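Local structure of C alpha-dehydrogenase (Sphingobium sp. SYK-6, 4YAC) at residues A73-D76 against E77-V81; G118-N121 against G122-V126. The protein binds NADH as a short-chain dehydrogenase/reductase and acts as a C alpha-dehydrogenase in the lignin beta-aryl ether cleavage pathway. All coordinates share one frame; numbering follows the deposited sequence.

Contact 1 of 2, residues A73-D76 against E77-V81; sequences AAVD and EAEQV
Ala73 O receives the amide of Glu77, N to O 2.9 Å, the first of four successive i to i+4 bonds through the last two turns of helix 68-81. Ala74 repeats the pattern with Ala78 N; its methyl group packs on Val61 of strand 57-62, while the carboxylate of Glu77 reaches His59 of the same strand. Val75 O accepts from Glu79 N at 3.0 Å and is also overlaid by that residue's side chain, whose CG lies 3.3 Å from Val75 O. From there the extended glutamate runs obliquely across Val75, bringing OE2 within 4.0 Å of Val75 CG1. The valine itself faces inward, against Phe10 of strand 8-12 and against helix 105-133. Asp76 closes the series: Asp76 O accepts from Gln80 N at 3.0 Å, with the donor in the carbonyl plane. The carboxylate of Asp76 stands close to that of Glu79, OD1 to OE1 being 4.2 Å. Two like charges at this spacing would be expected to repel, yet Asp76 OD1 and Glu79 OE2 both form salt bridges to the same atom, NH1 of Arg129. These bridges tie the polar edge of this amphipathic helix to helix 105-133, alongside the apolar packing of Val75. The shared cation probably also offsets the repulsion and favours the ionised form of both acids.

Contact 2 of 2, residues G118-N121 against G122-V126; sequences GVIN and GVMTV
With OG1 anti to its own carbonyl carbon (chi1 -62°), Thr125 turns its hydroxyl back along helix 105-133, and OG1 donates to Asn121 O at 2.7 Å. The same carbonyl is approached by Thr125 N at 3.0 Å, but that backbone bond is bent and weak, so the hydroxyl supplements the helical link. One residue earlier, and so on a neighbouring face of the helix, Ile120 and Met124 lie next to each other, pointing the same way. Met124 CG, anti to the carbonyl carbon (chi1 -63°), rests 3.2 Å from Ile120 O, the acceptor of the Met124 amide, and 4.0 Å from Ile120 CG2, the branch anti to the backbone N. Beyond CG the methionine bends twice, leading its end away. Both residues pack on Trp108 of the second subunit. On another face, Val123 CG2 sits over Val119 O at 3.3 Å, beside the nearly straight bond from Val123 N to that oxygen (171°), and the pair of valines meets helix 155-174 and Asn90 of strand 87-90. Gly122 N reaches Gly118 O at a longer 3.2 Å, the donor standing above the carbonyl plane. The amide of Asn121 is fixed at both ends from outside: ND2 donates to Leu65 O, and OD1 accepts from Arg68 NE. Each polar atom of this buried amide thus has a partner, which holds its rotation and ties this helix to the backbone of Leu65, an NADH-binding residue, while the neighbouring apolar side chains serve the subunit interface and the core.

Contacts 1 and 2 lie on adjacent helices of the Rossmann-type fold, 68-81 and 105-133, with their centres about 14 Å apart. They meet directly through Val75, whose CG2 packs 3.7 Å from Thr125 CG2 and 3.8 Å from Val126 CG2. Contact 1 is partly buried and lies toward the outside of the chain, whereas contact 2 is buried nearer its centre. Both flank the NADH site without lining it closely: the nearest approach to the cofactor is about 7 Å from Gly118 in contact 2 and about 10 Å from the side chain of Ala74 in contact 1. Gly118 also lies about 4 Å from the side chain of Leu65, an NADH-binding residue, which joins contact 2 to the site.

Contact 1 of 2, residues A73-D76 against E77-V81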
# COMPACT_ATOMS: atom_id res chain seq x y z
N ALA A 73 -23.74 5.11 -12.46
CA ALA A 73 -24.69 4.90 -13.55
C ALA A 73 -24.53 3.50 -14.14
O ALA A 73 -25.52 2.85 -14.49
CB ALA A 73 -24.50 5.95 -14.63
N ALA A 74 -23.29 3.04 -14.24
CA ALA A 74 -23.00 1.73 -14.82
C ALA A 74 -23.51 0.61 -13.92
O ALA A 74 -24.00 -0.41 -14.41
CB ALA A 74 -21.51 1.57 -15.05
N VAL A 75 -23.41 0.80 -12.61
CA VAL A 75 -23.92 -0.20 -11.68
C VAL A 75 -25.45 -0.17 -11.68
O VAL A 75 -26.09 -1.22 -11.59
CB VAL A 75 -23.37 0.02 -10.26
CG1 VAL A 75 -24.04 -0.91 -9.27
CG2 VAL A 75 -21.87 -0.22 -10.25
N ASP A 76 -26.05 1.02 -11.79
CA ASP A 76 -27.50 1.12 -11.97
C ASP A 76 -27.94 0.29 -13.16
O ASP A 76 -28.90 -0.47 -13.09
CB ASP A 76 -27.93 2.57 -12.19
CG ASP A 76 -27.96 3.39 -10.92
OD1 ASP A 76 -27.57 2.89 -9.84
OD2 ASP A 76 -28.39 4.55 -11.02
N GLU A 77 -27.21 0.47 -14.27
CA GLU A 77 -27.49 -0.25 -15.51
C GLU A 77 -27.42 -1.75 -15.29
O GLU A 77 -28.28 -2.50 -15.77
CB GLU A 77 -26.50 0.19 -16.59
CG GLU A 77 -26.80 -0.38 -17.97
CD GLU A 77 -25.85 0.13 -19.03
OE1 GLU A 77 -25.65 1.36 -19.12
OE2 GLU A 77 -25.29 -0.70 -19.78
N ALA A 78 -26.40 -2.20 -14.56
CA ALA A 78 -26.27 -3.61 -14.22
C ALA A 78 -27.51 -4.12 -13.49
O ALA A 78 -27.99 -5.22 -13.76
CB ALA A 78 -25.03 -3.82 -13.36
N GLU A 79 -28.03 -3.31 -12.58
CA GLU A 79 -29.19 -3.70 -11.79
C GLU A 79 -30.46 -3.77 -12.64
O GLU A 79 -31.33 -4.61 -12.41
CB GLU A 79 -29.39 -2.73 -10.62
CG GLU A 79 -28.25 -2.76 -9.62
CD GLU A 79 -28.38 -1.70 -8.54
OE1 GLU A 79 -29.26 -0.82 -8.65
OE2 GLU A 79 -27.59 -1.75 -7.57
N GLN A 80 -30.57 -2.87 -13.61
CA GLN A 80 -31.73 -2.85 -14.49
C GLN A 80 -31.71 -4.03 -15.46
O GLN A 80 -32.74 -4.61 -15.77
CB GLN A 80 -31.80 -1.54 -15.28
CG GLN A 80 -32.24 -0.33 -14.46
CD GLN A 80 -33.55 -0.57 -13.74
OE1 GLN A 80 -34.51 -1.08 -14.31
NE2 GLN A 80 -33.59 -0.20 -12.46
N VAL A 81 -30.51 -4.37 -15.92
CA VAL A 81 -30.37 -5.41 -16.94
C VAL A 81 -30.43 -6.81 -16.33
O VAL A 81 -31.11 -7.69 -16.87
CB VAL A 81 -29.05 -5.22 -17.71
CG1 VAL A 81 -28.76 -6.41 -18.62
CG2 VAL A 81 -29.10 -3.93 -18.52

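Contact 2 of 2, residues G118-N121 against G122-V126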
# COMPACT_ATOMS: atom_id res chain seq x y z
N GLY A 118 -9.78 3.71 -9.02
CA GLY A 118 -10.73 2.89 -9.76
C GLY A 118 -11.29 1.77 -8.89
O GLY A 118 -12.48 1.43 -8.99
N VAL A 119 -10.43 1.20 -8.05
CA VAL A 119 -10.84 0.14 -7.13
C VAL A 119 -11.67 0.73 -5.99
O VAL A 119 -12.71 0.17 -5.63
CB VAL A 119 -9.61 -0.60 -6.56
CG1 VAL A 119 -10.04 -1.65 -5.54
CG2 VAL A 119 -8.82 -1.26 -7.69
N ILE A 120 -11.20 1.84 -5.42
CA ILE A 120 -11.96 2.53 -4.38
C ILE A 120 -13.35 2.88 -4.90
O ILE A 120 -14.35 2.67 -4.21
CB ILE A 120 -11.25 3.82 -3.92
CG1 ILE A 120 -9.96 3.48 -3.18
CG2 ILE A 120 -12.17 4.64 -3.00
CD1 ILE A 120 -9.06 4.68 -2.97
N ASN A 121 -13.41 3.41 -6.11
CA ASN A 121 -14.67 3.84 -6.69
C ASN A 121 -15.66 2.69 -6.83
O ASN A 121 -16.85 2.84 -6.55
CB ASN A 121 -14.44 4.50 -8.05
CG ASN A 121 -13.76 5.85 -7.95
OD1 ASN A 121 -13.67 6.45 -6.87
ND2 ASN A 121 -13.27 6.35 -9.09
N GLY A 122 -15.17 1.53 -7.27
CA GLY A 122 -16.03 0.37 -7.39
C GLY A 122 -16.51 -0.11 -6.03
O GLY A 122 -17.70 -0.37 -5.84
N VAL A 123 -15.58 -0.23 -5.09
CA VAL A 123 -15.90 -0.69 -3.74
C VAL A 123 -16.94 0.23 -3.10
O VAL A 123 -17.91 -0.24 -2.51
CB VAL A 123 -14.62 -0.77 -2.87
CG1 VAL A 123 -14.96 -0.87 -1.39
CG2 VAL A 123 -13.78 -1.97 -3.30
N MET A 124 -16.77 1.54 -3.22
CA MET A 124 -17.68 2.47 -2.56
C MET A 124 -19.01 2.60 -3.29
O MET A 124 -19.99 3.05 -2.71
CB MET A 124 -17.03 3.85 -2.43
CG MET A 124 -15.78 3.85 -1.56
SD MET A 124 -15.97 3.02 0.03
CE MET A 124 -17.39 3.87 0.70
N THR A 125 -19.05 2.21 -4.56
CA THR A 125 -20.30 2.27 -5.32
C THR A 125 -21.15 1.04 -5.04
O THR A 125 -22.37 1.15 -4.88
CB THR A 125 -20.05 2.38 -6.85
OG1 THR A 125 -19.34 3.60 -7.13
CG2 THR A 125 -21.36 2.40 -7.62
N VAL A 126 -20.50 -0.12 -4.96
CA VAL A 126 -21.22 -1.39 -4.88
C VAL A 126 -21.40 -1.92 -3.45
O VAL A 126 -22.47 -2.42 -3.11
CB VAL A 126 -20.48 -2.47 -5.72
CG1 VAL A 126 -21.07 -3.86 -5.50
CG2 VAL A 126 -20.53 -2.10 -7.19